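Local coordinates for beta-glucoside phosphorylase BglX (Unidentified, PDB 5VQE), which probably transfers glucosyl units between beta-glucosides and phosphate as a beta-glycoside phosphorylase of glycoside hydrolase family 3, at residues V141-E146 with N282-T287. Residues are numbered along the deposited sequence; the frame is centred on the assembly and turned at random.
With G2F (2-deoxy-2-fluoro-alpha-D-glucopyranose), chain B.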
ATOM      1  N   VAL A 141     -10.747  -0.472 -13.454  1.00 15.39           N
ATOM      2  CA  VAL A 141     -10.374  -1.191 -12.245  1.00 13.16           C
ATOM      3  C   VAL A 141     -11.623  -1.473 -11.422  1.00 13.99           C
ATOM      4  O   VAL A 141     -12.450  -0.578 -11.186  1.00 11.19           O
ATOM      5  CB  VAL A 141      -9.342  -0.387 -11.439  1.00 12.78           C
ATOM      6  CG1 VAL A 141      -9.083  -1.040 -10.084  1.00 14.57           C
ATOM      7  CG2 VAL A 141      -8.051  -0.262 -12.212  1.00 13.57           C
ATOM      8  N   ASN A 142     -11.766  -2.721 -10.971  1.00 14.11           N
ATOM      9  CA  ASN A 142     -12.889  -3.101 -10.122  1.00 11.57           C
ATOM     10  C   ASN A 142     -12.449  -3.738  -8.809  1.00 12.18           C
ATOM     11  O   ASN A 142     -13.298  -4.253  -8.072  1.00 11.22           O
ATOM     12  CB  ASN A 142     -13.844  -4.036 -10.876  1.00 12.66           C
ATOM     13  CG  ASN A 142     -13.158  -5.255 -11.466  1.00 13.75           C
ATOM     14  OD1 ASN A 142     -12.274  -5.862 -10.854  1.00 11.08           O
ATOM     15  ND2 ASN A 142     -13.585  -5.635 -12.670  1.00 13.96           N
ATOM     16  N   TRP A 143     -11.161  -3.679  -8.478  1.00  9.90           N
ATOM     17  CA  TRP A 143     -10.617  -4.349  -7.297  1.00 12.51           C
ATOM     18  C   TRP A 143      -9.393  -3.565  -6.843  1.00 11.02           C
ATOM     19  O   TRP A 143      -8.400  -3.513  -7.567  1.00 11.81           O
ATOM     20  CB  TRP A 143     -10.247  -5.788  -7.642  1.00 13.14           C
ATOM     21  CG  TRP A 143      -9.909  -6.692  -6.496  1.00 12.60           C
ATOM     22  CD1 TRP A 143     -10.051  -6.441  -5.157  1.00 11.73           C
ATOM     23  CD2 TRP A 143      -9.381  -8.015  -6.602  1.00 12.09           C
ATOM     24  NE1 TRP A 143      -9.637  -7.536  -4.427  1.00 13.22           N
ATOM     25  CE2 TRP A 143      -9.223  -8.513  -5.296  1.00 11.55           C
ATOM     26  CE3 TRP A 143      -9.025  -8.831  -7.682  1.00 11.85           C
ATOM     27  CZ2 TRP A 143      -8.715  -9.791  -5.043  1.00 13.77           C
ATOM     28  CZ3 TRP A 143      -8.517 -10.090  -7.425  1.00 12.36           C
ATOM     29  CH2 TRP A 143      -8.382 -10.561  -6.121  1.00 10.70           C
ATOM     30  N   THR A 144      -9.450  -2.947  -5.670  1.00  8.79           N
ATOM     31  CA  THR A 144      -8.277  -2.294  -5.105  1.00 10.60           C
ATOM     32  C   THR A 144      -7.703  -3.190  -4.020  1.00 11.86           C
ATOM     33  O   THR A 144      -8.445  -3.703  -3.174  1.00  9.24           O
ATOM     34  CB  THR A 144      -8.581  -0.902  -4.549  1.00  9.68           C
ATOM     35  OG1 THR A 144      -7.355  -0.298  -4.130  1.00  9.77           O
ATOM     36  CG2 THR A 144      -9.535  -0.940  -3.368  1.00 10.11           C
ATOM     37  N   TYR A 145      -6.394  -3.421  -4.090  1.00 10.08           N
ATOM     38  CA  TYR A 145      -5.697  -4.244  -3.110  1.00  8.90           C
ATOM     39  C   TYR A 145      -5.435  -3.426  -1.849  1.00  9.41           C
ATOM     40  O   TYR A 145      -4.287  -3.277  -1.425  1.00 11.26           O
ATOM     41  CB  TYR A 145      -4.379  -4.763  -3.690  1.00 11.68           C
ATOM     42  CG  TYR A 145      -4.468  -5.886  -4.698  1.00 10.84           C
ATOM     43  CD1 TYR A 145      -5.497  -6.821  -4.664  1.00 11.34           C
ATOM     44  CD2 TYR A 145      -3.479  -6.037  -5.665  1.00 12.62           C
ATOM     45  CE1 TYR A 145      -5.542  -7.864  -5.572  1.00 11.73           C
ATOM     46  CE2 TYR A 145      -3.515  -7.077  -6.570  1.00 13.69           C
ATOM     47  CZ  TYR A 145      -4.540  -7.988  -6.521  1.00 12.42           C
ATOM     48  OH  TYR A 145      -4.554  -9.020  -7.439  1.00 14.54           O
ATOM     49  N   GLU A 146      -6.486  -2.849  -1.283  1.00 10.54           N
ATOM     50  CA  GLU A 146      -6.400  -1.981  -0.118  1.00 11.66           C
ATOM     51  C   GLU A 146      -7.731  -2.065   0.616  1.00 10.57           C
ATOM     52  O   GLU A 146      -8.751  -2.407   0.011  1.00  9.58           O
ATOM     53  CB  GLU A 146      -6.119  -0.529  -0.520  1.00 10.20           C
ATOM     54  CG  GLU A 146      -5.138  -0.315  -1.669  1.00 12.24           C
ATOM     55  CD  GLU A 146      -3.679  -0.488  -1.294  1.00 13.84           C
ATOM     56  OE1 GLU A 146      -3.336  -0.405  -0.093  1.00 14.12           O
ATOM     57  OE2 GLU A 146      -2.863  -0.697  -2.225  1.00 13.96           O
ATOM     58  N   ASN A 282     -15.991 -14.953   4.929  1.00 14.93           N
ATOM     59  CA  ASN A 282     -16.692 -15.627   3.847  1.00 12.72           C
ATOM     60  C   ASN A 282     -16.323 -15.076   2.478  1.00 13.14           C
ATOM     61  O   ASN A 282     -16.828 -15.580   1.468  1.00 12.77           O
ATOM     62  CB  ASN A 282     -18.210 -15.522   4.067  1.00  9.71           C
ATOM     63  CG  ASN A 282     -19.010 -16.317   3.057  1.00 14.49           C
ATOM     64  OD1 ASN A 282     -18.724 -17.486   2.802  1.00 16.49           O
ATOM     65  ND2 ASN A 282     -20.017 -15.682   2.467  1.00 13.14           N
ATOM     66  N   GLY A 283     -15.438 -14.079   2.413  1.00 14.36           N
ATOM     67  CA  GLY A 283     -15.051 -13.462   1.160  1.00 12.23           C
ATOM     68  C   GLY A 283     -13.905 -14.181   0.471  1.00  9.87           C
ATOM     69  O   GLY A 283     -13.522 -15.296   0.823  1.00 12.80           O
ATOM     70  N   LEU A 284     -13.343 -13.506  -0.527  1.00 10.77           N
ATOM     71  CA  LEU A 284     -12.285 -14.065  -1.361  1.00 14.01           C
ATOM     72  C   LEU A 284     -10.924 -13.888  -0.698  1.00 14.06           C
ATOM     73  O   LEU A 284     -10.578 -12.789  -0.250  1.00 12.95           O
ATOM     74  CB  LEU A 284     -12.297 -13.380  -2.729  1.00 11.04           C
ATOM     75  CG  LEU A 284     -11.529 -13.987  -3.916  1.00 15.17           C
ATOM     76  CD1 LEU A 284     -11.847 -13.226  -5.173  1.00 20.37           C
ATOM     77  CD2 LEU A 284     -10.021 -13.937  -3.734  1.00 22.92           C
ATOM     78  N   ILE A 285     -10.134 -14.958  -0.667  1.00 11.31           N
ATOM     79  CA  ILE A 285      -8.763 -14.915  -0.165  1.00 11.62           C
ATOM     80  C   ILE A 285      -7.818 -15.010  -1.357  1.00 11.15           C
ATOM     81  O   ILE A 285      -7.890 -15.964  -2.141  1.00 11.81           O
ATOM     82  CB  ILE A 285      -8.482 -16.050   0.834  1.00  9.57           C
ATOM     83  CG1 ILE A 285      -9.361 -15.928   2.074  1.00 12.28           C
ATOM     84  CG2 ILE A 285      -7.013 -16.043   1.240  1.00  8.62           C
ATOM     85  CD1 ILE A 285      -9.278 -17.124   3.002  1.00 14.87           C
ATOM     86  N   CYS A 286      -6.926 -14.038  -1.494  1.00  9.85           N
ATOM     87  CA  CYS A 286      -5.871 -14.107  -2.496  1.00  9.13           C
ATOM     88  C   CYS A 286      -4.521 -14.051  -1.801  1.00 10.59           C
ATOM     89  O   CYS A 286      -4.399 -13.537  -0.684  1.00 11.51           O
ATOM     90  CB  CYS A 286      -5.986 -12.987  -3.536  1.00 13.52           C
ATOM     91  SG  CYS A 286      -5.742 -11.312  -2.900  1.00 13.40           S
ATOM     92  N   THR A 287      -3.509 -14.614  -2.451  1.00 11.43           N
ATOM     93  CA  THR A 287      -2.167 -14.521  -1.906  1.00  9.19           C
ATOM     94  C   THR A 287      -1.557 -13.169  -2.255  1.00  9.58           C
ATOM     95  O   THR A 287      -2.000 -12.470  -3.171  1.00 11.75           O
ATOM     96  CB  THR A 287      -1.261 -15.641  -2.426  1.00 11.57           C
ATOM     97  OG1 THR A 287      -0.946 -15.433  -3.806  1.00 10.81           O
ATOM     98  CG2 THR A 287      -1.927 -17.012  -2.286  1.00 12.43           C
TER
HETATM   99  C1  G2F B 601       2.329  -8.192  -2.458  1.00 13.43           C
HETATM  100  C2  G2F B 601       2.309  -6.932  -1.534  1.00 16.96           C
HETATM  101  C3  G2F B 601       0.867  -6.344  -1.556  1.00 11.41           C
HETATM  102  C4  G2F B 601       0.465  -6.069  -3.038  1.00 13.57           C
HETATM  103  C5  G2F B 601       0.572  -7.415  -3.832  1.00 12.95           C
HETATM  104  C6  G2F B 601       0.249  -7.192  -5.363  1.00 13.96           C
HETATM  105  O3  G2F B 601       0.908  -5.092  -0.924  1.00 11.73           O
HETATM  106  O4  G2F B 601      -0.889  -5.701  -3.043  1.00  9.24           O
HETATM  107  O5  G2F B 601       1.914  -7.868  -3.762  1.00 12.31           O
HETATM  108  O6  G2F B 601       1.049  -6.145  -5.835  1.00 14.50           O
HETATM  109  F2  G2F B 601       2.619  -7.282  -0.266  1.00 13.36           F
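W143 reaches from strand 143-144 toward strand 284-287 and meets C286 there, its CZ2 lying 4.0 Å from C286 SG. The sulfur approaches obliquely, 5.1 Å from the centroid of the six-membered ring of W143, so this is a sulfur-aromatic contact without a stack. The same SG lies 4.4 Å from Y145 CE1, so one sulfur makes oblique sulfur-aromatic contacts with two rings. Those rings pack closely on each other: the edge of Y145 meets a face of W143, with CE1 3.6 Å above the indole plane. W143 CG stands anti to the backbone N (chi1 -169°), which carries the indole out across the gap between the two strands, where NE1 hydrogen-bonds T237 OG1. Both strands belong to the (beta/alpha)8-type barrel of the family 3 N-terminal domain and face each other through its interior, their backbones too far apart to pair; strand 237-244 flanks 284-287, and strand 88-91 flanks 143-144. The loose side of the contact is at L284, whose CD2 comes no nearer than 4.4 Å to W143 CH2; even so, it is buried. On its other flank Y145, the centre of an inverse gamma turn, lines the sugar pocket: its CD2 lies 3.7 Å from O4 of the bound 2-deoxy-2-fluoroglucose and 3.9 Å from C6, while its backbone O accepts a hydrogen bond from K193 NZ. An alanine here would keep CB but is likely to leave the indole face without its ring edge, C286 SG without one of its two rings, and the C6 side of the sugar without its ring neighbour. K193 NZ also hydrogen-bonds the sugar and forms a salt bridge with E146 OE2.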